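Local coordinates for protein glutathione S-transferase 2 (Onchocerca volvulus, PDB 1TU7) that catalyses the conjugation of glutathione to electrophilic substrates and appears to play a central role in the parasite's detoxification system, at residues 3-8 / 26-31; 92-97 / 152-157; 85-90 / 146-151. One frame throughout, in Å; residues are numbered along the deposited sequence.

From the N terminus, contact 1 closes first: the chain runs through strand 3-8 and helix 15-23 and returns to pair strand 29-33 beside the first strand, in the N-terminal glutathione-binding half. The chain then passes on to helix 81-107, which supplies the first segments of both other contacts. Residues 146-151 come back to 85-90 (contact 3) and 152-157 to 92-97 (contact 2), so these two loops cross, each spanning helix 109-132. Together they hold helix 149-164 against helix 81-107 in the helical half, and they touch where L154 CD2 packs on F90 CE2 at 3.8 Å. Contact 1 stays apart, about 20 Å from contact 2 between centres.

Contact 1. Residues 3-8 / 26-31; sequences YKLTYF and IKFIDD. With GSH (glutathione), chain C.
T6 OG1 donates a 2.7 Å hydrogen bond to D31 OD1, arriving on the anti side of the carboxylate and 16° out of its plane. The two side chains lie next to each other and point the same way, with D31 CG set anti to its own backbone N (chi1 180°). A water bound to K4 NZ gives the same oxygen a second, weak bond. K4 NZ itself stays 4.6 Å from D31 OD1, too far for a salt bridge, and K4 also makes a cation-pi contact with Y54. Along the backbone, strands 3-8 and 29-33 pair in parallel: L5 N bonds to I29 O at 2.9 Å, L5 O receives D31 N at 2.8 Å, and Y3 O and Y7 N complete the set with I29 N and D31 O. This is the beta-alpha-beta unit of the thioredoxin-like domain, with helix 15-23 as the crossover. On the helix side, L5 CB meets F28 CD2 at 4.1 Å, and both residues pack on that helix. Near the start, I26 CG2 sits over one face of the Y3 ring, 3.9 Å from its centroid and 25° off the normal, while Y3 OH bonds to K73. At the far end the strand delivers Y7 to glutathione: its OH, held by L13 N, is 3.4 Å from the thiol SG2, and the edge of the F8 ring faces the peptide's O2.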
loop_
_atom_site.group_PDB
_atom_site.type_symbol
_atom_site.label_atom_id
_atom_site.label_comp_id
_atom_site.label_asym_id
_atom_site.label_seq_id
_atom_site.Cartn_x
_atom_site.Cartn_y
_atom_site.Cartn_z
ATOM N N TYR A 3 -20.759 9.132 8.214
ATOM C CA TYR A 3 -19.441 9.055 7.608
ATOM C C TYR A 3 -18.744 10.384 7.766
ATOM O O TYR A 3 -19.275 11.433 7.427
ATOM C CB TYR A 3 -19.521 8.727 6.122
ATOM C CG TYR A 3 -20.023 7.359 5.768
ATOM C CD1 TYR A 3 -21.339 7.163 5.456
ATOM C CD2 TYR A 3 -19.178 6.277 5.720
ATOM C CE1 TYR A 3 -21.820 5.934 5.099
ATOM C CE2 TYR A 3 -19.651 5.024 5.378
ATOM C CZ TYR A 3 -20.985 4.861 5.062
ATOM O OH TYR A 3 -21.514 3.637 4.708
ATOM N N LYS A 4 -17.512 10.350 8.245
ATOM C CA LYS A 4 -16.679 11.540 8.358
ATOM C C LYS A 4 -15.291 11.175 7.880
ATOM O O LYS A 4 -14.714 10.205 8.344
ATOM C CB LYS A 4 -16.620 12.078 9.785
ATOM C CG LYS A 4 -15.685 13.239 9.929
ATOM C CD LYS A 4 -15.901 14.042 11.178
ATOM C CE LYS A 4 -15.489 13.336 12.378
ATOM N NZ LYS A 4 -15.816 14.188 13.576
ATOM N N LEU A 5 -14.740 11.966 6.975
ATOM C CA LEU A 5 -13.384 11.778 6.504
ATOM C C LEU A 5 -12.557 12.942 6.961
ATOM O O LEU A 5 -12.853 14.096 6.597
ATOM C CB LEU A 5 -13.362 11.693 4.983
ATOM C CG LEU A 5 -11.994 11.446 4.351
ATOM C CD1 LEU A 5 -11.535 10.011 4.596
ATOM C CD2 LEU A 5 -12.060 11.744 2.874
ATOM N N THR A 6 -11.519 12.650 7.727
ATOM C CA THR A 6 -10.635 13.659 8.291
ATOM C C THR A 6 -9.314 13.617 7.545
ATOM O O THR A 6 -8.663 12.574 7.475
ATOM C CB THR A 6 -10.452 13.404 9.781
ATOM O OG1 THR A 6 -11.730 13.544 10.418
ATOM C CG2 THR A 6 -9.541 14.453 10.409
ATOM N N TYR A 7 -8.938 14.752 6.959
ATOM C CA TYR A 7 -7.669 14.896 6.272
ATOM C C TYR A 7 -7.317 16.375 6.235
ATOM O O TYR A 7 -8.078 17.221 6.673
ATOM C CB TYR A 7 -7.744 14.340 4.836
ATOM C CG TYR A 7 -6.404 14.164 4.153
ATOM C CD1 TYR A 7 -6.083 14.904 3.018
ATOM C CD2 TYR A 7 -5.446 13.307 4.653
ATOM C CE1 TYR A 7 -4.873 14.770 2.378
ATOM C CE2 TYR A 7 -4.218 13.153 4.010
ATOM C CZ TYR A 7 -3.947 13.879 2.856
ATOM O OH TYR A 7 -2.753 13.759 2.191
ATOM N N PHE A 8 -6.146 16.683 5.724
ATOM C CA PHE A 8 -5.776 18.077 5.521
ATOM C C PHE A 8 -6.605 18.686 4.394
ATOM O O PHE A 8 -7.317 17.993 3.639
ATOM C CB PHE A 8 -4.275 18.128 5.264
ATOM C CG PHE A 8 -3.481 17.566 6.406
ATOM C CD1 PHE A 8 -2.936 16.286 6.356
ATOM C CD2 PHE A 8 -3.386 18.283 7.592
ATOM C CE1 PHE A 8 -2.257 15.742 7.425
ATOM C CE2 PHE A 8 -2.709 17.746 8.681
ATOM C CZ PHE A 8 -2.136 16.467 8.605
ATOM N N ILE A 26 -22.544 8.921 -1.414
ATOM C CA ILE A 26 -22.494 8.623 0.012
ATOM C C ILE A 26 -22.198 9.932 0.698
ATOM O O ILE A 26 -21.093 10.504 0.551
ATOM C CB ILE A 26 -21.409 7.583 0.339
ATOM C CG1 ILE A 26 -21.638 6.301 -0.435
ATOM C CG2 ILE A 26 -21.344 7.355 1.853
ATOM C CD1 ILE A 26 -20.386 5.423 -0.456
ATOM N N LYS A 27 -23.187 10.467 1.395
ATOM C CA LYS A 27 -23.004 11.739 2.052
ATOM C C LYS A 27 -22.081 11.584 3.233
ATOM O O LYS A 27 -22.162 10.624 3.995
ATOM C CB LYS A 27 -24.345 12.341 2.475
ATOM C CG LYS A 27 -25.378 12.365 1.387
ATOM C CD LYS A 27 -24.966 13.180 0.219
ATOM C CE LYS A 27 -26.251 13.510 -0.574
ATOM N NZ LYS A 27 -26.052 14.148 -1.880
ATOM N N PHE A 28 -21.149 12.517 3.346
ATOM C CA PHE A 28 -20.134 12.501 4.386
ATOM C C PHE A 28 -19.720 13.901 4.835
ATOM O O PHE A 28 -19.846 14.899 4.089
ATOM C CB PHE A 28 -18.896 11.692 3.928
ATOM C CG PHE A 28 -18.067 12.379 2.863
ATOM C CD1 PHE A 28 -18.490 12.423 1.548
ATOM C CD2 PHE A 28 -16.839 12.942 3.191
ATOM C CE1 PHE A 28 -17.709 13.040 0.577
ATOM C CE2 PHE A 28 -16.065 13.567 2.223
ATOM C CZ PHE A 28 -16.503 13.598 0.911
ATOM N N ILE A 29 -19.201 13.967 6.062
ATOM C CA ILE A 29 -18.542 15.170 6.563
ATOM C C ILE A 29 -17.127 15.176 6.026
ATOM O O ILE A 29 -16.347 14.273 6.327
ATOM C CB ILE A 29 -18.522 15.232 8.098
ATOM C CG1 ILE A 29 -19.951 15.328 8.653
ATOM C CG2 ILE A 29 -17.707 16.401 8.556
ATOM C CD1 ILE A 29 -20.026 14.879 10.072
ATOM N N ASP A 30 -16.825 16.167 5.193
ATOM C CA ASP A 30 -15.468 16.395 4.675
ATOM C C ASP A 30 -14.729 17.267 5.660
ATOM O O ASP A 30 -14.858 18.483 5.619
ATOM C CB ASP A 30 -15.517 16.981 3.254
ATOM C CG ASP A 30 -14.213 16.844 2.530
ATOM O OD1 ASP A 30 -13.994 17.562 1.521
ATOM O OD2 ASP A 30 -13.363 16.009 2.875
ATOM N N ASP A 31 -14.074 16.624 6.622
ATOM C CA ASP A 31 -13.458 17.282 7.756
ATOM C C ASP A 31 -12.021 17.643 7.411
ATOM O O ASP A 31 -11.120 16.828 7.535
ATOM C CB ASP A 31 -13.546 16.340 8.972
ATOM C CG ASP A 31 -12.942 16.899 10.216
ATOM O OD1 ASP A 31 -12.470 16.108 11.072
ATOM O OD2 ASP A 31 -12.938 18.116 10.442
HETATM N N1 GSH C . 0.167 4.964 4.396
HETATM C CA1 GSH C . -0.550 6.111 4.802
HETATM C C1 GSH C . -1.905 6.184 4.238
HETATM O O11 GSH C . -1.984 5.752 2.966
HETATM O O12 GSH C . -2.991 6.664 4.730
HETATM C CB1 GSH C . 0.097 7.429 4.865
HETATM C CG1 GSH C . -0.542 8.497 5.714
HETATM C CD1 GSH C . 0.280 9.777 5.687
HETATM O OE1 GSH C . 1.521 9.743 5.145
HETATM N N2 GSH C . -0.260 10.862 6.170
HETATM C CA2 GSH C . 0.391 12.173 6.145
HETATM C C2 GSH C . 0.184 12.824 7.456
HETATM O O2 GSH C . -0.921 12.521 8.225
HETATM C CB2 GSH C . -0.240 13.074 5.087
HETATM S SG2 GSH C . 0.242 12.575 3.420
HETATM N N3 GSH C . 1.077 13.693 7.897
HETATM C CA3 GSH C . 0.836 14.321 9.168
HETATM C C3 GSH C . 1.917 13.988 10.145
HETATM O O31 GSH C . 2.624 12.877 10.127
HETATM O O32 GSH C . 2.166 14.948 11.135
HETATM O O HOH W 1 -23.169 9.964 6.265
HETATM O O HOH W 2 -14.353 16.691 13.563
HETATM O O HOH W 3 -11.235 15.745 4.598
#

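Contact 2. Residues 92-97 / 152-157; sequences EGVRDL and YALFEE. With GSH (glutathione), chain E.
The carboxylate of E157 is the flat side-chain group of this interface, and it borders L97: E157 OE2 lies 4.0 Å from L97 C, while OE1 bonds to H98 ND1 and OE2 to H161 NE2, so both buried oxygens have partners. With E157 CG roughly anti to the backbone N (chi1 -156°), CG reaches 3.9 Å from L97 CD2; the bend at chi2 then turns the carboxylate off toward H98 and H161. V94 carries most of the contact, one methyl to each side. V94 CG1 drops between A153 O, at 3.5 Å, and E157 CB, at 3.6 Å; the V94 and E157 side chains overlap head to tail. V94 CG2 meets L154 CD1 at 4.1 Å, nearly at right angles. Helices 81-107 and 149-164 run side by side in the all-helical C-terminal domain of the glutathione transferase fold, with short-segment axes 9.4 Å apart at 25°, and F128 of helix 109-132 covers V94 and L97. Turned away from this buried seam, consecutive residues serve two active sites. R95 NH2 bonds to the glutathione of its own subunit, whereas D96 takes N1 of the second subunit's glutathione with OD1 and OD2, each at 2.9 Å.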
loop_
_atom_site.group_PDB
_atom_site.type_symbol
_atom_site.label_atom_id
_atom_site.label_comp_id
_atom_site.label_asym_id
_atom_site.label_seq_id
_atom_site.Cartn_x
_atom_site.Cartn_y
_atom_site.Cartn_z
ATOM N N GLU A 92 -2.498 -0.478 -6.402
ATOM C CA GLU A 92 -1.147 -0.440 -5.853
ATOM C C GLU A 92 -0.153 0.152 -6.845
ATOM O O GLU A 92 0.765 0.882 -6.450
ATOM C CB GLU A 92 -0.689 -1.815 -5.384
ATOM C CG GLU A 92 -1.412 -2.313 -4.136
ATOM C CD GLU A 92 -1.112 -1.467 -2.920
ATOM O OE1 GLU A 92 -2.020 -0.756 -2.477
ATOM O OE2 GLU A 92 0.081 -1.466 -2.513
ATOM N N GLY A 93 -0.305 -0.168 -8.124
ATOM C CA GLY A 93 0.518 0.486 -9.126
ATOM C C GLY A 93 0.293 1.977 -9.153
ATOM O O GLY A 93 1.218 2.743 -9.302
ATOM N N VAL A 94 -0.951 2.410 -8.999
ATOM C CA VAL A 94 -1.242 3.843 -8.960
ATOM C C VAL A 94 -0.553 4.480 -7.778
ATOM O O VAL A 94 0.041 5.546 -7.900
ATOM C CB VAL A 94 -2.768 4.092 -8.931
ATOM C CG1 VAL A 94 -3.072 5.565 -8.773
ATOM C CG2 VAL A 94 -3.402 3.558 -10.227
ATOM N N ARG A 95 -0.605 3.799 -6.639
ATOM C CA ARG A 95 0.047 4.322 -5.432
ATOM C C ARG A 95 1.549 4.436 -5.627
ATOM O O ARG A 95 2.165 5.409 -5.146
ATOM C CB ARG A 95 -0.297 3.455 -4.237
ATOM C CG ARG A 95 -1.727 3.601 -3.833
ATOM C CD ARG A 95 -2.194 2.553 -2.887
ATOM N NE ARG A 95 -1.632 2.744 -1.567
ATOM C CZ ARG A 95 -2.253 3.373 -0.552
ATOM N NH1 ARG A 95 -3.460 3.904 -0.694
ATOM N NH2 ARG A 95 -1.634 3.476 0.611
ATOM N N ASP A 96 2.155 3.513 -6.347
ATOM C CA ASP A 96 3.590 3.617 -6.626
ATOM C C ASP A 96 3.897 4.868 -7.455
ATOM O O ASP A 96 4.904 5.546 -7.212
ATOM C CB ASP A 96 4.139 2.418 -7.350
ATOM C CG ASP A 96 4.397 1.247 -6.471
ATOM O OD1 ASP A 96 4.520 1.403 -5.249
ATOM O OD2 ASP A 96 4.452 0.132 -6.976
ATOM N N LEU A 97 3.078 5.169 -8.469
ATOM C CA LEU A 97 3.288 6.385 -9.236
ATOM C C LEU A 97 3.138 7.568 -8.308
ATOM O O LEU A 97 3.897 8.520 -8.403
ATOM C CB LEU A 97 2.345 6.486 -10.420
ATOM C CG LEU A 97 2.487 7.755 -11.255
ATOM C CD1 LEU A 97 3.911 7.949 -11.723
ATOM C CD2 LEU A 97 1.520 7.701 -12.430
ATOM N N TYR A 152 -11.248 5.404 -9.100
ATOM C CA TYR A 152 -11.090 6.734 -8.495
ATOM C C TYR A 152 -9.641 7.084 -8.267
ATOM O O TYR A 152 -9.230 8.209 -8.446
ATOM C CB TYR A 152 -11.879 6.837 -7.176
ATOM C CG TYR A 152 -13.350 6.477 -7.345
ATOM C CD1 TYR A 152 -13.881 5.337 -6.723
ATOM C CD2 TYR A 152 -14.190 7.231 -8.147
ATOM C CE1 TYR A 152 -15.194 5.014 -6.882
ATOM C CE2 TYR A 152 -15.518 6.897 -8.307
ATOM C CZ TYR A 152 -15.998 5.789 -7.686
ATOM O OH TYR A 152 -17.322 5.458 -7.850
ATOM N N ALA A 153 -8.855 6.104 -7.843
ATOM C CA ALA A 153 -7.438 6.318 -7.643
ATOM C C ALA A 153 -6.749 6.633 -8.957
ATOM O O ALA A 153 -5.949 7.562 -9.041
ATOM C CB ALA A 153 -6.850 5.108 -6.997
ATOM N N LEU A 154 -7.058 5.860 -9.995
ATOM C CA LEU A 154 -6.455 6.139 -11.299
ATOM C C LEU A 154 -6.871 7.516 -11.813
ATOM O O LEU A 154 -6.058 8.270 -12.338
ATOM C CB LEU A 154 -6.790 5.045 -12.306
ATOM C CG LEU A 154 -6.214 5.258 -13.716
ATOM C CD1 LEU A 154 -4.712 5.287 -13.717
ATOM C CD2 LEU A 154 -6.717 4.146 -14.617
ATOM N N PHE A 155 -8.160 7.822 -11.716
ATOM C CA PHE A 155 -8.671 9.114 -12.133
ATOM C C PHE A 155 -7.891 10.245 -11.468
ATOM O O PHE A 155 -7.404 11.169 -12.131
ATOM C CB PHE A 155 -10.168 9.226 -11.825
ATOM C CG PHE A 155 -10.757 10.591 -12.094
ATOM C CD1 PHE A 155 -11.594 11.183 -11.172
ATOM C CD2 PHE A 155 -10.502 11.264 -13.279
ATOM C CE1 PHE A 155 -12.139 12.414 -11.381
ATOM C CE2 PHE A 155 -11.064 12.498 -13.515
ATOM C CZ PHE A 155 -11.887 13.072 -12.571
ATOM N N GLU A 156 -7.759 10.202 -10.160
ATOM C CA GLU A 156 -7.058 11.258 -9.459
ATOM C C GLU A 156 -5.600 11.336 -9.889
ATOM O O GLU A 156 -5.077 12.413 -10.112
ATOM C CB GLU A 156 -7.167 11.046 -7.944
ATOM C CG GLU A 156 -6.369 12.048 -7.126
ATOM C CD GLU A 156 -6.881 13.476 -7.121
ATOM O OE1 GLU A 156 -7.900 13.761 -7.802
ATOM O OE2 GLU A 156 -6.256 14.296 -6.384
ATOM N N GLU A 157 -4.946 10.200 -10.044
ATOM C CA GLU A 157 -3.526 10.214 -10.418
ATOM C C GLU A 157 -3.343 10.809 -11.794
ATOM O O GLU A 157 -2.403 11.602 -12.011
ATOM C CB GLU A 157 -2.916 8.822 -10.316
ATOM C CG GLU A 157 -1.416 8.873 -10.126
ATOM C CD GLU A 157 -1.056 9.499 -8.811
ATOM O OE1 GLU A 157 -1.847 9.474 -7.841
ATOM O OE2 GLU A 157 0.065 10.035 -8.736
HETATM N N1 GSH E . 4.770 -1.454 -4.587
HETATM C CA1 GSH E . 5.661 -2.486 -4.980
HETATM C C1 GSH E . 5.360 -3.764 -4.377
HETATM O O11 GSH E . 5.461 -4.924 -4.857
HETATM O O12 GSH E . 5.044 -3.659 -3.090
HETATM C CB1 GSH E . 7.116 -2.172 -5.147
HETATM C CG1 GSH E . 7.932 -3.192 -5.954
HETATM C CD1 GSH E . 9.391 -2.798 -6.023
HETATM O OE1 GSH E . 9.784 -1.581 -5.559
HETATM N N2 GSH E . 10.215 -3.672 -6.561
HETATM C CA2 GSH E . 11.657 -3.480 -6.598
HETATM C C2 GSH E . 12.102 -3.798 -7.978
HETATM O O2 GSH E . 11.457 -4.780 -8.665
HETATM C CB2 GSH E . 12.353 -4.467 -5.682
HETATM S SG2 GSH E . 12.006 -4.151 -3.940
HETATM N N3 GSH E . 13.124 -3.167 -8.500
HETATM C CA3 GSH E . 13.707 -3.617 -9.758
HETATM C C3 GSH E . 13.524 -2.583 -10.836
HETATM O O31 GSH E . 14.219 -2.726 -12.060
HETATM O O32 GSH E . 12.732 -1.546 -10.689
#

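Contact 3. Residues 85-90 / 146-151; sequences TYIDMF and KISYAD
I87 meets S148, Y149 and A150 where helix 81-107 packs on the start of helix 149-164 in the C-terminal helical bundle. I87 CG1 stands between the backbone N and the carbonyl carbon (chi1 64°), sending CD1 to 3.5 Å from Y149 CE2, while I87 CG2 turns to S148 OG, also at 3.5 Å. A150 CB closes in on the I87 backbone, 3.5 Å from I87 O and 4.0 Å from I87 CB. One residue further, D88 meets the tip of the same tyrosine: Y149 OH lies 3.3 Å from D88 CA and 3.5 Å from D88 CB, with the ring and carboxylate planes 55° apart. The carboxylate leads on to the dimer interface, where OD2 forms a salt bridge with R68 of the second subunit. Y149 also packs on L67, R68 and A71 of helix 63-73, so its ring wedges between helix 63-73 and helix 81-107. In the second segment, D151 reaches back to the residue before helix 149-164: S148 N donates to D151 OD2 at 2.9 Å, with an N-H...O angle of 158°, meeting that oxygen on its anti side.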
loop_
_atom_site.group_PDB
_atom_site.type_symbol
_atom_site.label_atom_id
_atom_site.label_comp_id
_atom_site.label_asym_id
_atom_site.label_seq_id
_atom_site.Cartn_x
_atom_site.Cartn_y
_atom_site.Cartn_z
ATOM N N THR A 85 -8.476 -9.090 -6.818
ATOM C CA THR A 85 -7.037 -9.052 -6.861
ATOM C C THR A 85 -6.545 -8.061 -7.908
ATOM O O THR A 85 -5.612 -7.293 -7.671
ATOM C CB THR A 85 -6.511 -10.442 -7.192
ATOM O OG1 THR A 85 -6.888 -11.347 -6.152
ATOM C CG2 THR A 85 -5.007 -10.481 -7.268
ATOM N N TYR A 86 -7.176 -8.080 -9.080
ATOM C CA TYR A 86 -6.768 -7.212 -10.177
ATOM C C TYR A 86 -6.872 -5.735 -9.842
ATOM O O TYR A 86 -5.933 -4.958 -10.054
ATOM C CB TYR A 86 -7.589 -7.522 -11.435
ATOM C CG TYR A 86 -7.220 -6.623 -12.590
ATOM C CD1 TYR A 86 -8.101 -5.737 -13.113
ATOM C CD2 TYR A 86 -5.963 -6.684 -13.166
ATOM C CE1 TYR A 86 -7.787 -4.916 -14.158
ATOM C CE2 TYR A 86 -5.625 -5.868 -14.233
ATOM C CZ TYR A 86 -6.544 -5.003 -14.726
ATOM O OH TYR A 86 -6.222 -4.180 -15.796
ATOM N N ILE A 87 -8.006 -5.321 -9.294
ATOM C CA ILE A 87 -8.158 -3.926 -8.961
ATOM C C ILE A 87 -7.213 -3.484 -7.869
ATOM O O ILE A 87 -6.769 -2.360 -7.869
ATOM C CB ILE A 87 -9.605 -3.555 -8.627
ATOM C CG1 ILE A 87 -10.121 -4.259 -7.366
ATOM C CG2 ILE A 87 -10.459 -3.765 -9.866
ATOM C CD1 ILE A 87 -11.568 -3.962 -7.034
ATOM N N ASP A 88 -6.904 -4.377 -6.933
ATOM C CA ASP A 88 -5.940 -4.092 -5.868
ATOM C C ASP A 88 -4.577 -3.899 -6.468
ATOM O O ASP A 88 -3.896 -2.907 -6.229
ATOM C CB ASP A 88 -5.987 -5.262 -4.897
ATOM C CG ASP A 88 -5.194 -5.089 -3.674
ATOM O OD1 ASP A 88 -4.502 -4.057 -3.494
ATOM O OD2 ASP A 88 -5.241 -6.025 -2.816
ATOM N N MET A 89 -4.178 -4.858 -7.291
ATOM C CA MET A 89 -2.892 -4.782 -7.969
ATOM C C MET A 89 -2.790 -3.454 -8.754
ATOM O O MET A 89 -1.774 -2.763 -8.708
ATOM C CB MET A 89 -2.756 -5.984 -8.899
ATOM C CG MET A 89 -1.466 -6.049 -9.642
ATOM S SD MET A 89 -1.454 -7.436 -10.828
ATOM C CE MET A 89 -1.926 -6.619 -12.282
ATOM N N PHE A 90 -3.832 -3.114 -9.495
ATOM C CA PHE A 90 -3.861 -1.887 -10.288
ATOM C C PHE A 90 -3.716 -0.656 -9.375
ATOM O O PHE A 90 -2.886 0.221 -9.615
ATOM C CB PHE A 90 -5.167 -1.827 -11.102
ATOM C CG PHE A 90 -5.093 -0.980 -12.356
ATOM C CD1 PHE A 90 -5.328 -1.545 -13.586
ATOM C CD2 PHE A 90 -4.805 0.354 -12.318
ATOM C CE1 PHE A 90 -5.220 -0.829 -14.728
ATOM C CE2 PHE A 90 -4.726 1.081 -13.496
ATOM C CZ PHE A 90 -4.921 0.473 -14.694
ATOM N N LYS A 146 -18.139 -1.987 -15.007
ATOM C CA LYS A 146 -18.524 -1.770 -13.628
ATOM C C LYS A 146 -17.410 -1.064 -12.909
ATOM O O LYS A 146 -16.247 -1.446 -12.993
ATOM C CB LYS A 146 -18.840 -3.088 -12.966
ATOM C CG LYS A 146 -20.123 -3.691 -13.536
ATOM C CD LYS A 146 -20.326 -5.121 -13.139
ATOM C CE LYS A 146 -21.518 -5.695 -13.885
ATOM N NZ LYS A 146 -21.340 -7.170 -14.029
ATOM N N ILE A 147 -17.798 -0.031 -12.182
ATOM C CA ILE A 147 -16.858 0.787 -11.455
ATOM C C ILE A 147 -16.326 0.063 -10.238
ATOM O O ILE A 147 -17.010 -0.770 -9.629
ATOM C CB ILE A 147 -17.514 2.145 -11.099
ATOM C CG1 ILE A 147 -16.421 3.157 -10.674
ATOM C CG2 ILE A 147 -18.644 1.985 -10.048
ATOM C CD1 ILE A 147 -16.516 4.472 -11.297
ATOM N N SER A 148 -15.090 0.385 -9.898
ATOM C CA SER A 148 -14.436 -0.152 -8.718
ATOM C C SER A 148 -13.652 0.943 -8.030
ATOM O O SER A 148 -13.436 2.018 -8.601
ATOM C CB SER A 148 -13.485 -1.288 -9.079
ATOM O OG SER A 148 -12.397 -0.826 -9.886
ATOM N N TYR A 149 -13.146 0.665 -6.837
ATOM C CA TYR A 149 -12.446 1.708 -6.123
ATOM C C TYR A 149 -11.206 2.174 -6.874
ATOM O O TYR A 149 -10.815 3.338 -6.751
ATOM C CB TYR A 149 -12.089 1.311 -4.706
ATOM C CG TYR A 149 -11.084 0.200 -4.536
ATOM C CD1 TYR A 149 -9.730 0.487 -4.379
ATOM C CD2 TYR A 149 -11.472 -1.137 -4.475
ATOM C CE1 TYR A 149 -8.800 -0.494 -4.203
ATOM C CE2 TYR A 149 -10.527 -2.139 -4.252
ATOM C CZ TYR A 149 -9.192 -1.813 -4.119
ATOM O OH TYR A 149 -8.274 -2.824 -3.884
ATOM N N ALA A 150 -10.578 1.270 -7.625
ATOM C CA ALA A 150 -9.349 1.602 -8.303
ATOM C C ALA A 150 -9.564 2.665 -9.365
ATOM O O ALA A 150 -8.651 3.438 -9.632
ATOM C CB ALA A 150 -8.700 0.359 -8.918
ATOM N N ASP A 151 -10.760 2.745 -9.941
ATOM C CA ASP A 151 -11.047 3.797 -10.907
ATOM C C ASP A 151 -10.852 5.189 -10.340
ATOM O O ASP A 151 -10.320 6.084 -11.020
ATOM C CB ASP A 151 -12.470 3.664 -11.450
ATOM C CG ASP A 151 -12.661 2.445 -12.279
ATOM O OD1 ASP A 151 -11.891 2.241 -13.250
ATOM O OD2 ASP A 151 -13.592 1.669 -12.016
#